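Local coordinates for protein NEQ011 (Nanoarchaeum equitans Kin4-M, PDB 6GQ8) that probably reduces superoxide to hydrogen peroxide at a mononuclear iron centre held by four histidines and one cysteine, as a superoxide reductase of the neelaredoxin type, at residues G20-I25 with I80-L85; P12-E17 with W103-E108; Y49-G54 with K88-A93. All blocks are in the same frame, centred on the assembly; numbering follows the deposited sequence.

Contact 1: G20-I25 with I80-L85; sequences GELYKI and IVYAKL
Lys24 lays its aliphatic stem alongside the ring of Tyr82, the two side chains pointing the same way, with Lys24 CG 3.8 Å from Tyr82 CE1. With CG anti to the backbone N (chi1 176°) and the chain extended beyond it, the lysine also passes Ile80, whose CG2 lies 3.7 Å from Lys24 CG. Next along the same face, Leu22 meets the Tyr82 CB with CD1 and the stem of Lys84 with CD2, 3.5 Å from Lys84 CG. The ammonium of Lys84 then reaches the carboxylate of Glu21 in a salt bridge whose hydrogen bond, NZ to OE2 at 3.2 Å, is weak. Residues 22-25 and 80-84 are neighbouring antiparallel strands of the three-stranded sheet in this two-sheet beta sandwich, and Ile80, Ala83 and Lys84 pair with a strand of the second subunit, so the sheet continues across that interface. Two hydrogen-bonded pairs, Tyr23 with Ala83 and Ile25 with Val81, set the register; the Ile25 N to Val81 O bond measures 2.9 Å. On the face turned to the other sheet, Tyr23 CD2 rests 3.7 Å from Leu85 CD1, while Ile25 CB packs against Val81 CG2. Where the ladder ends, a water bridges the strands, donating to Glu21 O and accepting from Leu85 N at 2.8 Å.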
ATOM      1  N   GLY A  20      12.806 -24.939  -3.659  1.00 75.32           N
ATOM      2  CA  GLY A  20      11.685 -25.777  -4.050  1.00 77.48           C
ATOM      3  C   GLY A  20      10.890 -25.133  -5.166  1.00 74.30           C
ATOM      4  O   GLY A  20      11.432 -24.757  -6.212  1.00 72.16           O
ATOM      5  N   GLU A  21       9.584 -24.984  -4.942  1.00 73.49           N
ATOM      6  CA  GLU A  21       8.723 -24.314  -5.906  1.00 74.94           C
ATOM      7  C   GLU A  21       8.858 -22.802  -5.858  1.00 69.18           C
ATOM      8  O   GLU A  21       8.406 -22.125  -6.788  1.00 71.72           O
ATOM      9  CB  GLU A  21       7.256 -24.653  -5.637  1.00 76.79           C
ATOM     10  CG  GLU A  21       6.853 -26.091  -5.840  1.00 83.60           C
ATOM     11  CD  GLU A  21       5.387 -26.300  -5.518  1.00 85.44           C
ATOM     12  OE1 GLU A  21       5.042 -27.359  -4.954  1.00 90.17           O
ATOM     13  OE2 GLU A  21       4.584 -25.386  -5.797  1.00 81.84           O
ATOM     14  N   LEU A  22       9.476 -22.267  -4.813  1.00 66.31           N
ATOM     15  CA  LEU A  22       9.461 -20.841  -4.530  1.00 58.25           C
ATOM     16  C   LEU A  22      10.765 -20.177  -4.951  1.00 60.16           C
ATOM     17  O   LEU A  22      11.848 -20.747  -4.785  1.00 59.44           O
ATOM     18  CB  LEU A  22       9.230 -20.608  -3.036  1.00 58.17           C
ATOM     19  CG  LEU A  22       7.835 -20.953  -2.515  1.00 59.12           C
ATOM     20  CD1 LEU A  22       7.693 -20.587  -1.046  1.00 59.39           C
ATOM     21  CD2 LEU A  22       6.780 -20.267  -3.352  1.00 61.96           C
ATOM     22  N   TYR A  23      10.652 -18.973  -5.504  1.00 53.92           N
ATOM     23  CA  TYR A  23      11.794 -18.079  -5.631  1.00 53.85           C
ATOM     24  C   TYR A  23      11.863 -17.227  -4.372  1.00 51.30           C
ATOM     25  O   TYR A  23      10.892 -16.546  -4.024  1.00 48.77           O
ATOM     26  CB  TYR A  23      11.686 -17.192  -6.872  1.00 50.62           C
ATOM     27  CG  TYR A  23      11.942 -17.902  -8.183  1.00 52.95           C
ATOM     28  CD1 TYR A  23      13.239 -18.139  -8.624  1.00 56.18           C
ATOM     29  CD2 TYR A  23      10.890 -18.317  -8.991  1.00 53.66           C
ATOM     30  CE1 TYR A  23      13.481 -18.783  -9.827  1.00 57.72           C
ATOM     31  CE2 TYR A  23      11.124 -18.960 -10.194  1.00 61.13           C
ATOM     32  CZ  TYR A  23      12.419 -19.192 -10.607  1.00 62.13           C
ATOM     33  OH  TYR A  23      12.651 -19.832 -11.805  1.00 66.49           O
ATOM     34  N   LYS A  24      13.004 -17.267  -3.689  1.00 52.03           N
ATOM     35  CA  LYS A  24      13.244 -16.417  -2.530  1.00 50.90           C
ATOM     36  C   LYS A  24      13.953 -15.165  -3.026  1.00 50.53           C
ATOM     37  O   LYS A  24      15.114 -15.224  -3.445  1.00 49.95           O
ATOM     38  CB  LYS A  24      14.068 -17.152  -1.476  1.00 54.16           C
ATOM     39  CG  LYS A  24      14.453 -16.302  -0.278  1.00 53.76           C
ATOM     40  CD  LYS A  24      15.434 -17.036   0.628  1.00 57.73           C
ATOM     41  CE  LYS A  24      15.839 -16.181   1.818  1.00 57.88           C
ATOM     42  NZ  LYS A  24      16.866 -16.852   2.659  1.00 68.73           N
ATOM     43  N   ILE A  25      13.258 -14.035  -2.976  1.00 45.81           N
ATOM     44  CA  ILE A  25      13.685 -12.817  -3.649  1.00 43.72           C
ATOM     45  C   ILE A  25      13.972 -11.773  -2.579  1.00 46.56           C
ATOM     46  O   ILE A  25      13.055 -11.306  -1.891  1.00 41.65           O
ATOM     47  CB  ILE A  25      12.627 -12.317  -4.642  1.00 41.81           C
ATOM     48  CG1 ILE A  25      12.318 -13.406  -5.675  1.00 43.38           C
ATOM     49  CG2 ILE A  25      13.106 -11.060  -5.344  1.00 40.21           C
ATOM     50  CD1 ILE A  25      11.023 -13.183  -6.434  1.00 42.36           C
ATOM     51  N   ILE A  80      12.489  -9.570   2.074  1.00 34.38           N
ATOM     52  CA  ILE A  80      12.515 -10.861   1.402  1.00 37.87           C
ATOM     53  C   ILE A  80      11.074 -11.299   1.187  1.00 37.97           C
ATOM     54  O   ILE A  80      10.277 -11.312   2.133  1.00 36.97           O
ATOM     55  CB  ILE A  80      13.295 -11.915   2.208  1.00 43.54           C
ATOM     56  CG1 ILE A  80      14.691 -11.398   2.560  1.00 44.67           C
ATOM     57  CG2 ILE A  80      13.401 -13.220   1.425  1.00 40.20           C
ATOM     58  CD1 ILE A  80      15.575 -12.435   3.225  1.00 52.41           C
ATOM     59  N   VAL A  81      10.732 -11.617  -0.061  1.00 33.99           N
ATOM     60  CA  VAL A  81       9.417 -12.130  -0.409  1.00 33.52           C
ATOM     61  C   VAL A  81       9.610 -13.448  -1.145  1.00 37.27           C
ATOM     62  O   VAL A  81      10.722 -13.818  -1.525  1.00 36.80           O
ATOM     63  CB  VAL A  81       8.588 -11.145  -1.263  1.00 33.47           C
ATOM     64  CG1 VAL A  81       8.313  -9.856  -0.489  1.00 35.56           C
ATOM     65  CG2 VAL A  81       9.275 -10.859  -2.589  1.00 30.97           C
ATOM     66  N   TYR A  82       8.499 -14.152  -1.352  1.00 37.79           N
ATOM     67  CA  TYR A  82       8.500 -15.503  -1.901  1.00 37.59           C
ATOM     68  C   TYR A  82       7.401 -15.592  -2.947  1.00 36.81           C
ATOM     69  O   TYR A  82       6.270 -15.166  -2.690  1.00 37.39           O
ATOM     70  CB  TYR A  82       8.264 -16.553  -0.808  1.00 40.04           C
ATOM     71  CG  TYR A  82       9.299 -16.560   0.294  1.00 45.87           C
ATOM     72  CD1 TYR A  82      10.321 -17.498   0.306  1.00 44.07           C
ATOM     73  CD2 TYR A  82       9.249 -15.631   1.327  1.00 46.54           C
ATOM     74  CE1 TYR A  82      11.268 -17.511   1.312  1.00 52.89           C
ATOM     75  CE2 TYR A  82      10.192 -15.632   2.335  1.00 49.27           C
ATOM     76  CZ  TYR A  82      11.198 -16.575   2.325  1.00 52.64           C
ATOM     77  OH  TYR A  82      12.137 -16.578   3.332  1.00 57.79           O
ATOM     78  N   ALA A  83       7.726 -16.141  -4.116  1.00 37.55           N
ATOM     79  CA  ALA A  83       6.763 -16.205  -5.206  1.00 37.13           C
ATOM     80  C   ALA A  83       6.971 -17.467  -6.028  1.00 44.24           C
ATOM     81  O   ALA A  83       8.094 -17.957  -6.174  1.00 46.22           O
ATOM     82  CB  ALA A  83       6.867 -14.980  -6.120  1.00 35.17           C
ATOM     83  N   LYS A  84       5.865 -17.979  -6.566  1.00 40.01           N
ATOM     84  CA  LYS A  84       5.881 -18.998  -7.606  1.00 43.51           C
ATOM     85  C   LYS A  84       5.829 -18.287  -8.952  1.00 45.33           C
ATOM     86  O   LYS A  84       4.874 -17.554  -9.228  1.00 39.62           O
ATOM     87  CB  LYS A  84       4.681 -19.929  -7.452  1.00 47.28           C
ATOM     88  CG  LYS A  84       4.616 -20.651  -6.120  1.00 51.00           C
ATOM     89  CD  LYS A  84       3.430 -21.601  -6.053  1.00 55.78           C
ATOM     90  CE  LYS A  84       3.452 -22.419  -4.772  1.00 60.10           C
ATOM     91  NZ  LYS A  84       2.333 -23.397  -4.720  1.00 68.05           N
ATOM     92  N   LEU A  85       6.844 -18.493  -9.786  1.00 41.89           N
ATOM     93  CA  LEU A  85       6.933 -17.817 -11.073  1.00 42.24           C
ATOM     94  C   LEU A  85       7.033 -18.849 -12.184  1.00 47.79           C
ATOM     95  O   LEU A  85       7.888 -19.739 -12.132  1.00 49.39           O
ATOM     96  CB  LEU A  85       8.134 -16.870 -11.118  1.00 40.55           C
ATOM     97  CG  LEU A  85       8.200 -15.833  -9.997  1.00 38.33           C
ATOM     98  CD1 LEU A  85       9.490 -15.035 -10.082  1.00 40.57           C
ATOM     99  CD2 LEU A  85       6.988 -14.916 -10.054  1.00 36.47           C
TER
HETATM  100  O   HOH W   1       8.654 -20.630  -9.382  1.00 37.55           O

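Contact 2: P12-E17 with W103-E108; sequences PIIEIE and WKTEKE
Apolar packing dominates between Ile14, Ile16 and Lys107: the lysine runs antiparallel to the two isoleucine side chains, its stem lying against both. Lys107 CD sits 3.7 Å from Ile16 CD1 and 3.9 Å from Ile14 CG2, so the lysine uses its methylenes here; a first torsion near trans (chi1 -168°) sends the stem over the isoleucines before it bends at chi4. Ile14 CD1 in turn approaches Thr105 CG2 at 4.0 Å, and Pro12 CD touches Trp103 CB at 4.1 Å. The two strands run nearly parallel, at 18°, with axes 6.8 Å apart at the closest, but no backbone hydrogen bond joins them: they belong to the two facing sheets of a beta sandwich, and the contact lies along one side of the interior, where Ile14 and Ile16 also meet strands 22-29 and 89-97. Polar contact across the gap amounts to one weak hydrogen bond, from Thr105 OG1 to Pro12 O at 3.1 Å. Charge pairing stays within 103-108, on the outer face, where Lys104 NZ meets Glu106 OE2 (2.8 Å) on the anti side of the carboxylate, about 31° out of its plane. Trp103 stacks on His10, an iron ligand, and its side chain comes within about 6 Å of the iron.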
ATOM      1  N   PRO A  12      17.630  -0.492  -6.144  1.00 42.02           N
ATOM      2  CA  PRO A  12      17.164  -1.680  -5.415  1.00 43.31           C
ATOM      3  C   PRO A  12      17.831  -2.938  -5.951  1.00 48.09           C
ATOM      4  O   PRO A  12      17.526  -3.400  -7.054  1.00 55.97           O
ATOM      5  CB  PRO A  12      15.652  -1.675  -5.679  1.00 43.34           C
ATOM      6  CG  PRO A  12      15.501  -0.978  -6.992  1.00 42.15           C
ATOM      7  CD  PRO A  12      16.610   0.042  -7.063  1.00 41.78           C
ATOM      8  N   ILE A  13      18.741  -3.503  -5.164  1.00 47.79           N
ATOM      9  CA  ILE A  13      19.499  -4.673  -5.598  1.00 47.05           C
ATOM     10  C   ILE A  13      18.654  -5.922  -5.390  1.00 44.95           C
ATOM     11  O   ILE A  13      18.093  -6.135  -4.310  1.00 46.28           O
ATOM     12  CB  ILE A  13      20.830  -4.770  -4.834  1.00 52.01           C
ATOM     13  CG1 ILE A  13      21.683  -3.528  -5.090  1.00 55.70           C
ATOM     14  CG2 ILE A  13      21.586  -6.031  -5.233  1.00 53.94           C
ATOM     15  CD1 ILE A  13      21.914  -3.242  -6.559  1.00 58.19           C
ATOM     16  N   ILE A  14      18.576  -6.761  -6.421  1.00 45.59           N
ATOM     17  CA  ILE A  14      17.765  -7.975  -6.399  1.00 46.80           C
ATOM     18  C   ILE A  14      18.685  -9.180  -6.256  1.00 47.69           C
ATOM     19  O   ILE A  14      19.672  -9.305  -6.991  1.00 50.09           O
ATOM     20  CB  ILE A  14      16.908  -8.098  -7.671  1.00 43.48           C
ATOM     21  CG1 ILE A  14      16.042  -6.852  -7.865  1.00 40.02           C
ATOM     22  CG2 ILE A  14      16.045  -9.349  -7.616  1.00 41.55           C
ATOM     23  CD1 ILE A  14      15.428  -6.750  -9.242  1.00 39.17           C
ATOM     24  N   GLU A  15      18.351 -10.073  -5.324  1.00 49.03           N
ATOM     25  CA  GLU A  15      18.984 -11.381  -5.218  1.00 55.63           C
ATOM     26  C   GLU A  15      17.918 -12.466  -5.266  1.00 57.10           C
ATOM     27  O   GLU A  15      16.839 -12.315  -4.686  1.00 56.39           O
ATOM     28  CB  GLU A  15      19.804 -11.525  -3.934  1.00 62.88           C
ATOM     29  CG  GLU A  15      21.031 -10.639  -3.876  1.00 73.75           C
ATOM     30  CD  GLU A  15      21.904 -10.941  -2.674  1.00 87.45           C
ATOM     31  OE1 GLU A  15      21.477 -11.740  -1.811  1.00 91.63           O
ATOM     32  OE2 GLU A  15      23.026 -10.399  -2.602  1.00 92.68           O
ATOM     33  N   ILE A  16      18.227 -13.558  -5.962  1.00 51.10           N
ATOM     34  CA  ILE A  16      17.272 -14.629  -6.223  1.00 51.65           C
ATOM     35  C   ILE A  16      17.861 -15.948  -5.743  1.00 55.44           C
ATOM     36  O   ILE A  16      18.997 -16.287  -6.091  1.00 60.55           O
ATOM     37  CB  ILE A  16      16.913 -14.717  -7.718  1.00 51.79           C
ATOM     38  CG1 ILE A  16      16.358 -13.381  -8.220  1.00 52.91           C
ATOM     39  CG2 ILE A  16      15.911 -15.835  -7.964  1.00 54.80           C
ATOM     40  CD1 ILE A  16      16.248 -13.296  -9.728  1.00 53.91           C
ATOM     41  N   GLU A  17      17.096 -16.683  -4.937  1.00 55.78           N
ATOM     42  CA  GLU A  17      17.437 -18.048  -4.553  1.00 59.76           C
ATOM     43  C   GLU A  17      16.223 -18.935  -4.770  1.00 59.96           C
ATOM     44  O   GLU A  17      15.122 -18.609  -4.317  1.00 57.55           O
ATOM     45  CB  GLU A  17      17.911 -18.157  -3.099  1.00 63.55           C
ATOM     46  CG  GLU A  17      19.080 -17.259  -2.739  1.00 65.85           C
ATOM     47  CD  GLU A  17      19.598 -17.516  -1.333  1.00 71.83           C
ATOM     48  OE1 GLU A  17      19.159 -18.504  -0.704  1.00 73.01           O
ATOM     49  OE2 GLU A  17      20.457 -16.741  -0.863  1.00 73.34           O
ATOM     50  N   TRP A 103      13.759   4.662  -8.767  1.00 34.35           N
ATOM     51  CA  TRP A 103      14.904   3.931  -9.291  1.00 37.65           C
ATOM     52  C   TRP A 103      14.480   2.510  -9.634  1.00 38.41           C
ATOM     53  O   TRP A 103      13.701   1.896  -8.900  1.00 39.17           O
ATOM     54  CB  TRP A 103      16.054   3.912  -8.279  1.00 37.85           C
ATOM     55  CG  TRP A 103      16.532   5.278  -7.889  1.00 39.67           C
ATOM     56  CD1 TRP A 103      15.957   6.123  -6.984  1.00 37.24           C
ATOM     57  CD2 TRP A 103      17.694   5.952  -8.387  1.00 44.59           C
ATOM     58  NE1 TRP A 103      16.686   7.285  -6.894  1.00 40.79           N
ATOM     59  CE2 TRP A 103      17.756   7.204  -7.747  1.00 44.91           C
ATOM     60  CE3 TRP A 103      18.685   5.617  -9.315  1.00 48.72           C
ATOM     61  CZ2 TRP A 103      18.774   8.120  -7.999  1.00 49.57           C
ATOM     62  CZ3 TRP A 103      19.690   6.530  -9.568  1.00 52.87           C
ATOM     63  CH2 TRP A 103      19.729   7.766  -8.911  1.00 53.81           C
ATOM     64  N   LYS A 104      15.005   1.990 -10.742  1.00 38.68           N
ATOM     65  CA  LYS A 104      14.614   0.691 -11.272  1.00 37.72           C
ATOM     66  C   LYS A 104      15.827  -0.217 -11.414  1.00 44.23           C
ATOM     67  O   LYS A 104      16.924   0.240 -11.753  1.00 41.95           O
ATOM     68  CB  LYS A 104      13.931   0.830 -12.640  1.00 41.15           C
ATOM     69  CG  LYS A 104      13.387  -0.479 -13.198  1.00 45.22           C
ATOM     70  CD  LYS A 104      12.707  -0.288 -14.543  1.00 49.21           C
ATOM     71  CE  LYS A 104      13.734  -0.251 -15.663  1.00 55.34           C
ATOM     72  NZ  LYS A 104      13.118  -0.419 -17.009  1.00 62.39           N
ATOM     73  N   THR A 105      15.619  -1.508 -11.153  1.00 43.97           N
ATOM     74  CA  THR A 105      16.610  -2.545 -11.397  1.00 47.25           C
ATOM     75  C   THR A 105      15.913  -3.757 -11.994  1.00 44.97           C
ATOM     76  O   THR A 105      14.823  -4.133 -11.555  1.00 42.97           O
ATOM     77  CB  THR A 105      17.343  -2.944 -10.107  1.00 49.54           C
ATOM     78  OG1 THR A 105      18.105  -1.831  -9.621  1.00 53.29           O
ATOM     79  CG2 THR A 105      18.273  -4.128 -10.345  1.00 51.92           C
ATOM     80  N   GLU A 106      16.545  -4.368 -12.994  1.00 46.25           N
ATOM     81  CA  GLU A 106      16.036  -5.575 -13.628  1.00 49.78           C
ATOM     82  C   GLU A 106      17.032  -6.706 -13.422  1.00 51.08           C
ATOM     83  O   GLU A 106      18.248  -6.484 -13.440  1.00 53.25           O
ATOM     84  CB  GLU A 106      15.789  -5.357 -15.126  1.00 54.75           C
ATOM     85  CG  GLU A 106      14.725  -4.314 -15.435  1.00 57.58           C
ATOM     86  CD  GLU A 106      14.590  -4.031 -16.920  1.00 66.52           C
ATOM     87  OE1 GLU A 106      15.295  -4.680 -17.723  1.00 71.05           O
ATOM     88  OE2 GLU A 106      13.776  -3.158 -17.284  1.00 69.56           O
ATOM     89  N   LYS A 107      16.515  -7.916 -13.222  1.00 48.39           N
ATOM     90  CA  LYS A 107      17.358  -9.096 -13.088  1.00 52.33           C
ATOM     91  C   LYS A 107      16.692 -10.268 -13.790  1.00 55.21           C
ATOM     92  O   LYS A 107      15.525 -10.570 -13.524  1.00 53.99           O
ATOM     93  CB  LYS A 107      17.603  -9.430 -11.613  1.00 53.73           C
ATOM     94  CG  LYS A 107      18.694 -10.459 -11.375  1.00 57.14           C
ATOM     95  CD  LYS A 107      18.913 -10.671  -9.888  1.00 58.46           C
ATOM     96  CE  LYS A 107      20.166 -11.483  -9.624  1.00 63.06           C
ATOM     97  NZ  LYS A 107      21.369 -10.818 -10.196  1.00 66.99           N
ATOM     98  N   GLU A 108      17.435 -10.926 -14.676  1.00 59.85           N
ATOM     99  CA  GLU A 108      16.907 -12.085 -15.381  1.00 66.89           C
ATOM    100  C   GLU A 108      16.672 -13.240 -14.416  1.00 65.56           C
ATOM    101  O   GLU A 108      17.504 -13.531 -13.552  1.00 64.52           O
ATOM    102  CB  GLU A 108      17.862 -12.509 -16.494  1.00 75.11           C
ATOM    103  CG  GLU A 108      17.167 -13.126 -17.693  1.00 83.73           C
ATOM    104  CD  GLU A 108      16.293 -12.127 -18.429  1.00 87.07           C
ATOM    105  OE1 GLU A 108      15.220 -12.528 -18.930  1.00 89.34           O
ATOM    106  OE2 GLU A 108      16.674 -10.938 -18.498  1.00 86.38           O
TER

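Contact 3: Y49-G54 with K88-A93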
ATOM      1  N   TYR A  49       8.040  -6.550  -9.628  1.00 26.25           N
ATOM      2  CA  TYR A  49       7.282  -7.111 -10.735  1.00 30.07           C
ATOM      3  C   TYR A  49       8.044  -8.276 -11.352  1.00 32.28           C
ATOM      4  O   TYR A  49       9.274  -8.359 -11.259  1.00 35.95           O
ATOM      5  CB  TYR A  49       7.012  -6.062 -11.820  1.00 30.47           C
ATOM      6  CG  TYR A  49       6.277  -4.827 -11.344  1.00 31.25           C
ATOM      7  CD1 TYR A  49       4.895  -4.726 -11.464  1.00 29.17           C
ATOM      8  CD2 TYR A  49       6.966  -3.756 -10.798  1.00 31.02           C
ATOM      9  CE1 TYR A  49       4.220  -3.593 -11.038  1.00 29.32           C
ATOM     10  CE2 TYR A  49       6.301  -2.617 -10.371  1.00 27.87           C
ATOM     11  CZ  TYR A  49       4.929  -2.544 -10.495  1.00 29.76           C
ATOM     12  OH  TYR A  49       4.268  -1.418 -10.069  1.00 35.59           O
ATOM     13  N   PHE A  50       7.300  -9.178 -11.987  1.00 36.01           N
ATOM     14  CA  PHE A  50       7.873 -10.208 -12.842  1.00 34.74           C
ATOM     15  C   PHE A  50       7.264 -10.050 -14.225  1.00 40.81           C
ATOM     16  O   PHE A  50       6.037 -10.074 -14.371  1.00 36.08           O
ATOM     17  CB  PHE A  50       7.617 -11.614 -12.295  1.00 35.85           C
ATOM     18  CG  PHE A  50       8.076 -12.712 -13.218  1.00 42.14           C
ATOM     19  CD1 PHE A  50       9.395 -12.777 -13.636  1.00 41.76           C
ATOM     20  CD2 PHE A  50       7.191 -13.682 -13.661  1.00 41.59           C
ATOM     21  CE1 PHE A  50       9.825 -13.784 -14.484  1.00 48.29           C
ATOM     22  CE2 PHE A  50       7.616 -14.696 -14.507  1.00 49.75           C
ATOM     23  CZ  PHE A  50       8.934 -14.747 -14.920  1.00 49.87           C
ATOM     24  N   GLU A  51       8.116  -9.858 -15.229  1.00 38.80           N
ATOM     25  CA  GLU A  51       7.675  -9.729 -16.613  1.00 46.57           C
ATOM     26  C   GLU A  51       8.107 -10.969 -17.379  1.00 49.40           C
ATOM     27  O   GLU A  51       9.238 -11.031 -17.883  1.00 49.60           O
ATOM     28  CB  GLU A  51       8.242  -8.464 -17.261  1.00 47.20           C
ATOM     29  CG  GLU A  51       7.698  -8.205 -18.656  1.00 52.34           C
ATOM     30  CD  GLU A  51       8.270  -6.953 -19.292  1.00 57.62           C
ATOM     31  OE1 GLU A  51       8.609  -6.004 -18.552  1.00 57.47           O
ATOM     32  OE2 GLU A  51       8.377  -6.917 -20.536  1.00 63.95           O
ATOM     33  N   PRO A  52       7.257 -11.990 -17.484  1.00 56.11           N
ATOM     34  CA  PRO A  52       7.618 -13.157 -18.294  1.00 60.78           C
ATOM     35  C   PRO A  52       7.806 -12.751 -19.747  1.00 64.37           C
ATOM     36  O   PRO A  52       7.125 -11.858 -20.255  1.00 64.54           O
ATOM     37  CB  PRO A  52       6.426 -14.105 -18.114  1.00 61.90           C
ATOM     38  CG  PRO A  52       5.300 -13.236 -17.655  1.00 59.69           C
ATOM     39  CD  PRO A  52       5.910 -12.101 -16.900  1.00 55.57           C
ATOM     40  N   GLU A  53       8.762 -13.403 -20.404  1.00 68.97           N
ATOM     41  CA  GLU A  53       9.127 -13.044 -21.768  1.00 73.26           C
ATOM     42  C   GLU A  53       7.916 -13.103 -22.690  1.00 70.09           C
ATOM     43  O   GLU A  53       7.248 -14.136 -22.794  1.00 70.16           O
ATOM     44  CB  GLU A  53      10.239 -13.967 -22.264  1.00 81.80           C
ATOM     45  CG  GLU A  53      10.012 -15.439 -21.957  1.00 88.77           C
ATOM     46  CD  GLU A  53      11.248 -16.281 -22.209  1.00 98.99           C
ATOM     47  OE1 GLU A  53      12.369 -15.759 -22.030  1.00101.46           O
ATOM     48  OE2 GLU A  53      11.100 -17.462 -22.588  1.00103.71           O
ATOM     49  N   GLY A  54       7.630 -11.980 -23.346  1.00 68.75           N
ATOM     50  CA  GLY A  54       6.503 -11.884 -24.247  1.00 69.80           C
ATOM     51  C   GLY A  54       5.176 -11.576 -23.592  1.00 67.41           C
ATOM     52  O   GLY A  54       4.146 -11.617 -24.276  1.00 71.70           O
ATOM     53  N   LYS A  88      10.379 -18.237 -17.992  1.00 61.94           N
ATOM     54  CA  LYS A  88      11.531 -17.359 -17.893  1.00 61.74           C
ATOM     55  C   LYS A  88      11.120 -15.911 -18.126  1.00 56.37           C
ATOM     56  O   LYS A  88      10.082 -15.619 -18.727  1.00 52.39           O
ATOM     57  CB  LYS A  88      12.614 -17.780 -18.890  1.00 70.65           C
ATOM     58  CG  LYS A  88      13.230 -19.129 -18.554  1.00 74.91           C
ATOM     59  CD  LYS A  88      14.416 -19.459 -19.442  1.00 81.51           C
ATOM     60  CE  LYS A  88      15.059 -20.769 -19.014  1.00 84.29           C
ATOM     61  NZ  LYS A  88      16.168 -21.178 -19.919  1.00 88.86           N
ATOM     62  N   GLY A  89      11.960 -15.006 -17.641  1.00 64.40           N
ATOM     63  CA  GLY A  89      11.673 -13.588 -17.727  1.00 61.88           C
ATOM     64  C   GLY A  89      12.648 -12.817 -16.861  1.00 59.99           C
ATOM     65  O   GLY A  89      13.724 -13.316 -16.528  1.00 63.59           O
ATOM     66  N   LYS A  90      12.256 -11.603 -16.494  1.00 56.72           N
ATOM     67  CA  LYS A  90      13.090 -10.766 -15.647  1.00 54.77           C
ATOM     68  C   LYS A  90      12.269 -10.183 -14.508  1.00 47.92           C
ATOM     69  O   LYS A  90      11.102  -9.817 -14.690  1.00 45.09           O
ATOM     70  CB  LYS A  90      13.751  -9.634 -16.447  1.00 59.25           C
ATOM     71  CG  LYS A  90      12.782  -8.695 -17.143  1.00 61.95           C
ATOM     72  CD  LYS A  90      13.535  -7.686 -17.993  1.00 69.17           C
ATOM     73  CE  LYS A  90      12.591  -6.724 -18.693  1.00 72.53           C
ATOM     74  NZ  LYS A  90      13.339  -5.727 -19.510  1.00 77.04           N
ATOM     75  N   LEU A  91      12.886 -10.101 -13.335  1.00 43.72           N
ATOM     76  CA  LEU A  91      12.300  -9.406 -12.201  1.00 44.89           C
ATOM     77  C   LEU A  91      12.622  -7.921 -12.291  1.00 45.20           C
ATOM     78  O   LEU A  91      13.706  -7.525 -12.728  1.00 47.66           O
ATOM     79  CB  LEU A  91      12.823  -9.980 -10.884  1.00 44.59           C
ATOM     80  CG  LEU A  91      12.356 -11.397 -10.551  1.00 43.02           C
ATOM     81  CD1 LEU A  91      13.003 -11.887  -9.270  1.00 43.95           C
ATOM     82  CD2 LEU A  91      10.844 -11.422 -10.419  1.00 40.17           C
ATOM     83  N   ILE A  92      11.673  -7.097 -11.862  1.00 40.85           N
ATOM     84  CA  ILE A  92      11.818  -5.649 -11.924  1.00 39.87           C
ATOM     85  C   ILE A  92      11.508  -5.087 -10.546  1.00 36.24           C
ATOM     86  O   ILE A  92      10.414  -5.307 -10.012  1.00 36.86           O
ATOM     87  CB  ILE A  92      10.903  -5.021 -12.989  1.00 39.89           C
ATOM     88  CG1 ILE A  92      11.188  -5.630 -14.366  1.00 41.42           C
ATOM     89  CG2 ILE A  92      11.085  -3.510 -13.027  1.00 42.81           C
ATOM     90  CD1 ILE A  92      10.201  -5.221 -15.440  1.00 43.24           C
ATOM     91  N   ALA A  93      12.472  -4.381  -9.965  1.00 38.63           N
ATOM     92  CA  ALA A  93      12.298  -3.728  -8.677  1.00 33.24           C
ATOM     93  C   ALA A  93      12.284  -2.224  -8.889  1.00 32.87           C
ATOM     94  O   ALA A  93      13.150  -1.684  -9.585  1.00 33.42           O
ATOM     95  CB  ALA A  93      13.408  -4.119  -7.699  1.00 37.49           C
TER
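The Phe50 ring carries Pro52 N over the centre of one face, 4.0 Å above its plane, and meets the C atom of Lys88 at its edge. Phe50 CE1 also approaches Gly89 CA at 3.7 Å, obliquely to the ring. A chi1 of 174° turns the ring beside the carbonyl carbon and along its own strand, toward Pro52 and across Gly89. Gly89, with no side chain, lies directly against the Phe50 ring, and the strands close to 4.1 Å between Pro52 CA and Gly89 CA. The Tyr49 ring has Ile92 O at its edge, near its plane, and stacks with His59. Strands 49-52 and 89-93 are antiparallel neighbours inside the mixed sheet of the beta sandwich, flanked by strand 58-65 next to the first and strand 101-108 next to the second. Their ladder has hydrogen-bonded pairs at Tyr49 with Ile92 and Glu51 with Lys90; Tyr49 N to Ile92 O is short, at 2.7 Å, whereas Lys90 N to Glu51 O is weak at 3.4 Å. Glu53 N extends the pairing past the strand end by a bond to Lys88 O at 3.1 Å. On the side of the sheet facing the sandwich interior, Leu91 CD2 packs 3.7 Å from Phe50 CB, and Leu91 reaches Ile16. On the reverse side Glu51 and Lys90 run side by side; OE1 of Glu51 touches Ile92 CD1 at 3.6 Å, while the Lys90 ammonium is salt-bridged to Glu106.

Contact 1 belongs to the three-stranded sheet, contact 3 to the mixed sheet, and contact 2 spans the two. Strands 12-17 and 22-25 join contacts 2 and 1 through a probable hydrogen bond from Lys24 N to Glu17 O (2.6 Å), while Lys107 O probably accepts from Leu91 N (2.7 Å) between contacts 2 and 3. Between contacts 1 and 3 the link is apolar: Ile25 CD1 meets Leu91 CD1 at 3.7 Å and Leu85 CD2 meets Phe50 CD2 at 3.8 Å across the interior. The centres of contacts 2 and 3 are about 10 Å apart. Contact 2 reaches the iron site through Trp103; contacts 1 and 3 lie away from it.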